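Local coordinates for L-tyrosine isonitrile synthase (Pseudomonas aeruginosa, PDB 3E59), which builds the isonitrile group on L-tyrosine during paerucumarin biosynthesis, taking the isonitrile carbon from C2 of ribulose 5-phosphate, at residues R24-H29 / P258-S263; F62-F67 / A108-C113; P72-V77 / G210-Y215. All coordinates share one frame; numbering follows the deposited sequence.

Contact 1 of 3, residues R24-H29 / P258-S263; sequences RRYPEH and PQPADS. With PO4 (phosphate ion), chain E.
The phenol ring of Y26 carries P258 on one face and P260, through its N, at the edge. P258 CB stands 3.7 Å from the centroid of the Y26 ring and 10° off its normal, a centred CH-pi contact suited to proline, whose compact, rigid ring can lie over an aromatic face and offer its CB hydrogens. At the rim, Y26 OH reaches P260 CD at 3.2 Å. The first torsion of Y26 sets CG opposite the carbonyl carbon (chi1 -66°), which swings the ring alongside the 258-260 backbone. Y26 CB in turn lies over one face of the H29 imidazole, toward its rim.

Two waters complete the polar side. One donates to R24 O at 2.8 Å and accepts from Q259 N, joining two backbones that do not bond directly; the other links Y26 OH with P258 O, to which it donates. The aliphatic part of R24 passes P258, with R24 CD 4.2 Å from P258 CD, while its guanidinium turns away to the carbonyls of I268, D276 and L278. Q259 leads away from Y26: its NE2 is hydrogen-bonded to S255 OG and donates to phosphate O1 at 3.0 Å. The phosphate, probably from the crystallisation liquor, is also held by R253, H257 and K265. This is proline-on-aromatic packing of an N-terminal segment against the loop joining parallel strands 252-255 and 265-267, beside an anion site.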
# COMPACT_ATOMS: atom_id res chain seq x y z
N ARG A 24 -11.05 1.51 -0.42
CA ARG A 24 -10.85 0.99 -1.77
C ARG A 24 -11.86 -0.13 -2.01
O ARG A 24 -11.99 -1.03 -1.18
CB ARG A 24 -9.45 0.40 -1.93
CG ARG A 24 -8.38 1.40 -1.87
CD ARG A 24 -7.04 0.77 -2.10
NE ARG A 24 -6.01 1.71 -1.66
CZ ARG A 24 -5.24 2.45 -2.46
NH1 ARG A 24 -5.33 2.38 -3.78
NH2 ARG A 24 -4.37 3.27 -1.90
N ARG A 25 -12.58 -0.05 -3.13
CA ARG A 25 -13.50 -1.10 -3.57
C ARG A 25 -12.94 -1.69 -4.85
O ARG A 25 -12.18 -1.01 -5.54
CB ARG A 25 -14.89 -0.52 -3.85
CG ARG A 25 -15.57 0.14 -2.65
CD ARG A 25 -17.00 0.51 -3.00
NE ARG A 25 -17.83 -0.67 -3.25
CZ ARG A 25 -18.97 -0.68 -3.95
NH1 ARG A 25 -19.44 0.44 -4.50
NH2 ARG A 25 -19.63 -1.82 -4.11
N TYR A 26 -13.29 -2.94 -5.17
CA TYR A 26 -12.96 -3.51 -6.48
C TYR A 26 -13.70 -2.72 -7.55
O TYR A 26 -14.91 -2.55 -7.43
CB TYR A 26 -13.33 -5.00 -6.54
CG TYR A 26 -12.49 -5.86 -5.61
CD1 TYR A 26 -11.21 -6.29 -5.98
CD2 TYR A 26 -12.97 -6.22 -4.35
CE1 TYR A 26 -10.44 -7.07 -5.12
CE2 TYR A 26 -12.21 -7.01 -3.48
CZ TYR A 26 -10.96 -7.42 -3.87
OH TYR A 26 -10.21 -8.18 -3.03
N PRO A 27 -12.98 -2.20 -8.57
CA PRO A 27 -13.64 -1.44 -9.65
C PRO A 27 -14.82 -2.22 -10.23
O PRO A 27 -15.84 -1.63 -10.58
CB PRO A 27 -12.53 -1.29 -10.71
CG PRO A 27 -11.25 -1.35 -9.92
CD PRO A 27 -11.52 -2.29 -8.77
N GLU A 28 -14.68 -3.54 -10.31
CA GLU A 28 -15.72 -4.43 -10.83
C GLU A 28 -17.02 -4.43 -10.00
O GLU A 28 -18.08 -4.83 -10.50
CB GLU A 28 -15.18 -5.86 -10.98
CG GLU A 28 -14.09 -6.00 -12.07
CD GLU A 28 -12.69 -5.58 -11.62
OE1 GLU A 28 -12.50 -5.19 -10.43
OE2 GLU A 28 -11.75 -5.67 -12.45
N HIS A 29 -16.95 -3.97 -8.75
CA HIS A 29 -18.12 -3.95 -7.86
C HIS A 29 -18.82 -2.59 -7.79
O HIS A 29 -19.94 -2.51 -7.27
CB HIS A 29 -17.75 -4.40 -6.43
CG HIS A 29 -17.21 -5.79 -6.35
ND1 HIS A 29 -16.57 -6.26 -5.22
CD2 HIS A 29 -17.19 -6.81 -7.24
CE1 HIS A 29 -16.19 -7.52 -5.42
NE2 HIS A 29 -16.56 -7.87 -6.64
N PRO A 258 -7.84 -3.13 -2.77
CA PRO A 258 -9.25 -3.42 -2.44
C PRO A 258 -9.30 -4.79 -1.77
O PRO A 258 -8.52 -5.68 -2.14
CB PRO A 258 -9.92 -3.52 -3.81
CG PRO A 258 -9.03 -2.80 -4.74
CD PRO A 258 -7.64 -2.83 -4.20
N GLN A 259 -10.19 -4.96 -0.80
CA GLN A 259 -10.26 -6.19 -0.02
C GLN A 259 -11.69 -6.72 0.06
O GLN A 259 -12.65 -5.92 0.08
CB GLN A 259 -9.68 -5.97 1.39
CG GLN A 259 -8.16 -5.65 1.45
CD GLN A 259 -7.25 -6.81 1.02
OE1 GLN A 259 -7.68 -7.97 0.98
NE2 GLN A 259 -5.98 -6.49 0.72
N PRO A 260 -11.85 -8.06 0.14
CA PRO A 260 -13.18 -8.63 0.40
C PRO A 260 -13.75 -8.01 1.68
O PRO A 260 -13.00 -7.70 2.59
CB PRO A 260 -12.91 -10.14 0.58
CG PRO A 260 -11.57 -10.40 -0.06
CD PRO A 260 -10.80 -9.10 0.03
N ALA A 261 -15.07 -7.82 1.72
CA ALA A 261 -15.74 -7.19 2.85
C ALA A 261 -15.69 -8.03 4.14
O ALA A 261 -15.83 -7.49 5.24
CB ALA A 261 -17.16 -6.88 2.48
N ASP A 262 -15.49 -9.34 4.00
CA ASP A 262 -15.37 -10.27 5.13
C ASP A 262 -13.94 -10.38 5.65
O ASP A 262 -13.68 -11.07 6.64
CB ASP A 262 -15.80 -11.67 4.71
CG ASP A 262 -17.25 -11.75 4.36
OD1 ASP A 262 -18.06 -10.97 4.91
OD2 ASP A 262 -17.61 -12.62 3.53
N SER A 263 -13.01 -9.71 4.97
CA SER A 263 -11.59 -9.80 5.30
C SER A 263 -11.22 -8.95 6.52
O SER A 263 -11.87 -7.95 6.81
CB SER A 263 -10.76 -9.35 4.10
OG SER A 263 -9.37 -9.42 4.38
P PO4 E . -2.08 -7.13 1.35
O1 PO4 E . -3.11 -7.42 0.29
O2 PO4 E . -0.73 -6.99 0.67
O3 PO4 E . -2.47 -5.83 2.09
O4 PO4 E . -1.98 -8.28 2.31
O HOH W 1 -10.98 -2.69 0.83
O HOH W 2 -7.28 -7.90 -3.24

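Contact 2 of 3, residues F62-F67 / A108-C113; sequences FVLPAF and AKITVC
Two neighbouring strands of the five-stranded parallel sheet, 60-64 and 108-112, pair here in regular parallel register, F62 with I110, V63 with T111 and L64 with V112. Their short axes approach to 4.7 Å and diverge by 21°, the usual twist. The ladder runs from F62 N to K109 O (2.8 Å), T111 N to F62 O, L64 N to T111 O (2.9 Å) and C113 N to L64 O (2.7 Å). The bond from T111 N is almost straight at 175°, whereas C113 N approaches L64 O from above the carbonyl plane. Past the last bridge, P65 offers its CA-H to C113 O, with P65 CA 3.2 Å from C113 O.

On one face, F62, L64, I110 and V112 form an apolar layer. The F62 ring presents its edge to A108 CB, 3.7 Å from F62 CE1, and also has K109 O near its plane; the small methyl of A108 suits this approach. I110 CG1 meets F62 CB, while its other branch, CG2, turns to L64 CB. Beyond the strand, F67 and V112 cross at about a right angle, with F67 CD1 3.8 Å from V112 CG1. On the other face, the CG1 branch of V63, anti to its own N (chi1 159°), touches C113 SG at 3.7 Å. Helix 84-103 packs on L64, F67 and I110, helix 219-247 on V63 and C113, and strands 252-255 and 149-151 continue the sheet beyond the pair.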
# COMPACT_ATOMS: atom_id res chain seq x y z
N PHE A 62 -3.19 0.82 13.86
CA PHE A 62 -3.34 0.41 12.47
C PHE A 62 -1.99 -0.06 11.93
O PHE A 62 -0.96 0.55 12.19
CB PHE A 62 -3.88 1.57 11.59
CG PHE A 62 -5.21 2.11 12.03
CD1 PHE A 62 -5.29 3.15 12.96
CD2 PHE A 62 -6.40 1.57 11.53
CE1 PHE A 62 -6.53 3.64 13.39
CE2 PHE A 62 -7.63 2.04 11.95
CZ PHE A 62 -7.71 3.07 12.89
N VAL A 63 -2.03 -1.16 11.17
CA VAL A 63 -0.88 -1.66 10.43
C VAL A 63 -1.18 -1.50 8.95
O VAL A 63 -2.27 -1.86 8.49
CB VAL A 63 -0.59 -3.13 10.80
CG1 VAL A 63 0.22 -3.84 9.71
CG2 VAL A 63 0.13 -3.18 12.15
N LEU A 64 -0.22 -0.96 8.21
CA LEU A 64 -0.36 -0.73 6.77
C LEU A 64 0.87 -1.18 5.97
O LEU A 64 1.89 -0.48 5.96
CB LEU A 64 -0.61 0.77 6.51
CG LEU A 64 -0.68 1.26 5.05
CD1 LEU A 64 -1.67 0.44 4.22
CD2 LEU A 64 -1.00 2.75 4.97
N PRO A 65 0.79 -2.35 5.29
CA PRO A 65 1.87 -2.74 4.39
C PRO A 65 1.80 -1.90 3.11
O PRO A 65 0.81 -1.99 2.35
CB PRO A 65 1.56 -4.22 4.08
CG PRO A 65 0.52 -4.62 5.07
CD PRO A 65 -0.26 -3.38 5.32
N ALA A 66 2.82 -1.07 2.89
CA ALA A 66 2.79 -0.07 1.82
C ALA A 66 4.13 0.67 1.71
O ALA A 66 5.03 0.46 2.53
CB ALA A 66 1.67 0.95 2.07
N PHE A 67 4.24 1.55 0.71
CA PHE A 67 5.42 2.39 0.49
C PHE A 67 6.72 1.59 0.38
O PHE A 67 7.67 1.80 1.16
CB PHE A 67 5.54 3.46 1.58
CG PHE A 67 4.39 4.44 1.63
CD1 PHE A 67 3.30 4.23 2.51
CD2 PHE A 67 4.41 5.60 0.85
CE1 PHE A 67 2.25 5.16 2.59
CE2 PHE A 67 3.36 6.52 0.91
CZ PHE A 67 2.28 6.30 1.78
N ALA A 108 -4.96 7.48 17.79
CA ALA A 108 -4.66 6.40 16.88
C ALA A 108 -3.25 6.53 16.30
O ALA A 108 -2.66 7.62 16.25
CB ALA A 108 -5.71 6.33 15.76
N LYS A 109 -2.73 5.40 15.85
CA LYS A 109 -1.38 5.28 15.37
C LYS A 109 -1.47 4.44 14.11
O LYS A 109 -2.19 3.44 14.08
CB LYS A 109 -0.58 4.56 16.46
CG LYS A 109 0.91 4.49 16.28
CD LYS A 109 1.49 3.65 17.41
CE LYS A 109 3.00 3.77 17.50
NZ LYS A 109 3.40 3.65 18.94
N ILE A 110 -0.78 4.86 13.05
CA ILE A 110 -0.64 4.02 11.86
C ILE A 110 0.83 3.69 11.66
O ILE A 110 1.67 4.60 11.51
CB ILE A 110 -1.21 4.67 10.57
CG1 ILE A 110 -2.71 4.92 10.71
CG2 ILE A 110 -0.93 3.76 9.31
CD1 ILE A 110 -3.33 5.77 9.55
N THR A 111 1.14 2.40 11.69
CA THR A 111 2.49 1.95 11.40
C THR A 111 2.56 1.51 9.95
O THR A 111 1.89 0.55 9.54
CB THR A 111 2.94 0.82 12.34
OG1 THR A 111 2.81 1.25 13.69
CG2 THR A 111 4.40 0.45 12.07
N VAL A 112 3.35 2.24 9.16
CA VAL A 112 3.62 1.87 7.79
C VAL A 112 4.62 0.72 7.81
O VAL A 112 5.76 0.89 8.24
CB VAL A 112 4.17 3.08 6.97
CG1 VAL A 112 4.72 2.62 5.61
CG2 VAL A 112 3.08 4.13 6.77
N CYS A 113 4.16 -0.45 7.37
CA CYS A 113 5.00 -1.64 7.37
C CYS A 113 5.54 -1.87 5.95
O CYS A 113 5.01 -2.66 5.18
CB CYS A 113 4.23 -2.84 7.92
SG CYS A 113 3.74 -2.63 9.68

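Contact 3 of 3, residues P72-V77 / G210-Y215; sequences PNPGKV and GLTPDY
This is a small surface contact between two loops, one leading from strand 60-64 toward helix 84-103, the other joining helices 193-210 and 219-247. Only 205 Å² is buried, and a single side chain, N73, makes the direct hydrogen bond across it. N73 ND2 donates to L211 O at 3.1 Å with an angle of 151° at the hydrogen. The donor stands well above the L211 carbonyl plane instead of on a lone pair, so the bond is not ideally directed. The same nitrogen also reaches E208 O in the last turn of helix 193-210, and two carbonyls thereby grip the amide near that helix's end.

The other end of the amide looks back to its own loop: N73 OD1 accepts from G75 N at 2.9 Å, and this fixes the rotation of the group. With CG anti to the backbone N (chi1 -172°), the amide extends across to the 211-213 backbone, where N73 OD1 lies 3.4 Å from P213 CD, and T212 CG2 comes within 3.7 Å of it. Asparagine suits the place because one flat group both donates outward and accepts inward. P213 CD also lies 3.8 Å from G75 CA; glycine suits this position, because the CB direction of G75 is occupied by the P213 ring. Further along the same loop, K76 forms a salt bridge with D209. The motifs are an Asx turn at N73, set against the inverse gamma turn centred on L211 and the type I turn from T212 to Y215 that follow helix 193-210.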
# COMPACT_ATOMS: atom_id res chain seq x y z
N PRO A 72 10.20 0.80 -10.86
CA PRO A 72 11.49 0.96 -11.55
C PRO A 72 11.33 1.53 -12.95
O PRO A 72 12.32 1.82 -13.61
CB PRO A 72 12.03 -0.47 -11.61
CG PRO A 72 10.80 -1.33 -11.63
CD PRO A 72 9.78 -0.62 -10.79
N ASN A 73 10.09 1.66 -13.41
CA ASN A 73 9.80 2.16 -14.74
C ASN A 73 9.81 3.70 -14.74
O ASN A 73 8.92 4.32 -14.15
CB ASN A 73 8.43 1.62 -15.20
CG ASN A 73 8.11 1.95 -16.65
OD1 ASN A 73 8.75 2.80 -17.28
ND2 ASN A 73 7.11 1.25 -17.21
N PRO A 74 10.79 4.31 -15.45
CA PRO A 74 10.88 5.78 -15.49
C PRO A 74 9.70 6.43 -16.21
O PRO A 74 9.51 7.64 -16.13
CB PRO A 74 12.18 6.05 -16.26
CG PRO A 74 12.89 4.72 -16.38
CD PRO A 74 11.84 3.67 -16.26
N GLY A 75 8.91 5.64 -16.93
CA GLY A 75 7.75 6.16 -17.62
C GLY A 75 6.52 6.27 -16.74
O GLY A 75 5.52 6.86 -17.16
N LYS A 76 6.59 5.70 -15.53
CA LYS A 76 5.45 5.66 -14.60
C LYS A 76 5.57 6.66 -13.44
O LYS A 76 4.57 7.13 -12.90
CB LYS A 76 5.25 4.25 -14.01
CG LYS A 76 4.88 3.15 -15.01
CD LYS A 76 3.89 2.11 -14.43
CE LYS A 76 4.25 1.66 -13.02
NZ LYS A 76 3.43 0.50 -12.54
N VAL A 77 6.81 6.98 -13.06
CA VAL A 77 7.11 7.83 -11.92
C VAL A 77 8.07 8.95 -12.34
O VAL A 77 8.73 8.84 -13.38
CB VAL A 77 7.71 7.02 -10.74
CG1 VAL A 77 6.69 6.05 -10.19
CG2 VAL A 77 8.99 6.28 -11.16
N GLY A 210 7.50 -3.27 -16.50
CA GLY A 210 8.41 -3.72 -17.55
C GLY A 210 8.22 -3.01 -18.88
O GLY A 210 9.11 -3.03 -19.74
N LEU A 211 7.06 -2.38 -19.06
CA LEU A 211 6.74 -1.64 -20.27
C LEU A 211 7.37 -0.27 -20.24
O LEU A 211 6.67 0.74 -20.26
CB LEU A 211 5.22 -1.46 -20.40
CG LEU A 211 4.43 -2.24 -21.44
CD1 LEU A 211 3.03 -1.64 -21.49
CD2 LEU A 211 5.08 -2.22 -22.82
N THR A 212 8.70 -0.23 -20.18
CA THR A 212 9.44 1.03 -20.21
C THR A 212 9.24 1.69 -21.58
O THR A 212 9.25 0.99 -22.59
CB THR A 212 10.94 0.79 -19.90
OG1 THR A 212 11.49 -0.14 -20.85
CG2 THR A 212 11.11 0.20 -18.50
N PRO A 213 9.02 3.02 -21.62
CA PRO A 213 8.80 3.71 -22.92
C PRO A 213 9.83 3.33 -24.00
O PRO A 213 9.52 3.37 -25.19
CB PRO A 213 8.91 5.20 -22.57
CG PRO A 213 9.38 5.26 -21.13
CD PRO A 213 8.95 3.97 -20.49
N ASP A 214 11.03 2.96 -23.55
CA ASP A 214 12.13 2.53 -24.40
C ASP A 214 12.11 1.03 -24.73
O ASP A 214 12.87 0.58 -25.61
CB ASP A 214 13.47 2.90 -23.75
CG ASP A 214 13.70 2.18 -22.42
OD1 ASP A 214 13.22 2.67 -21.37
OD2 ASP A 214 14.37 1.13 -22.44
N TYR A 215 11.27 0.25 -24.04
CA TYR A 215 11.14 -1.20 -24.27
C TYR A 215 10.72 -1.47 -25.71
O TYR A 215 9.73 -0.94 -26.18
CB TYR A 215 10.12 -1.84 -23.29
CG TYR A 215 10.00 -3.36 -23.37
CD1 TYR A 215 10.97 -4.19 -22.81
CD2 TYR A 215 8.92 -3.96 -24.00
CE1 TYR A 215 10.87 -5.58 -22.89
CE2 TYR A 215 8.80 -5.34 -24.07
CZ TYR A 215 9.78 -6.14 -23.52
OH TYR A 215 9.69 -7.51 -23.60

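How the contacts relate
Contact 2 lies nearest the middle of the molecule, about 9 Å from the chain centre, whereas contact 1 is about 14 Å and contact 3 about 20 Å away. The phosphate, probably from the crystallisation liquor, is hydrogen-bonded to Q259 of contact 1 and lies about 4 Å from the side chain of P65 of contact 2, near the C-terminal ends of strands 60-64 and 252-255. The centres of contacts 1 and 2 are about 19 Å apart, their nearest atoms about 7 Å. Contact 3 is remote from both, with centres about 28 Å away. Along the chain, contact 1 encloses the other two, while contacts 2 and 3 interlock, their segments alternating.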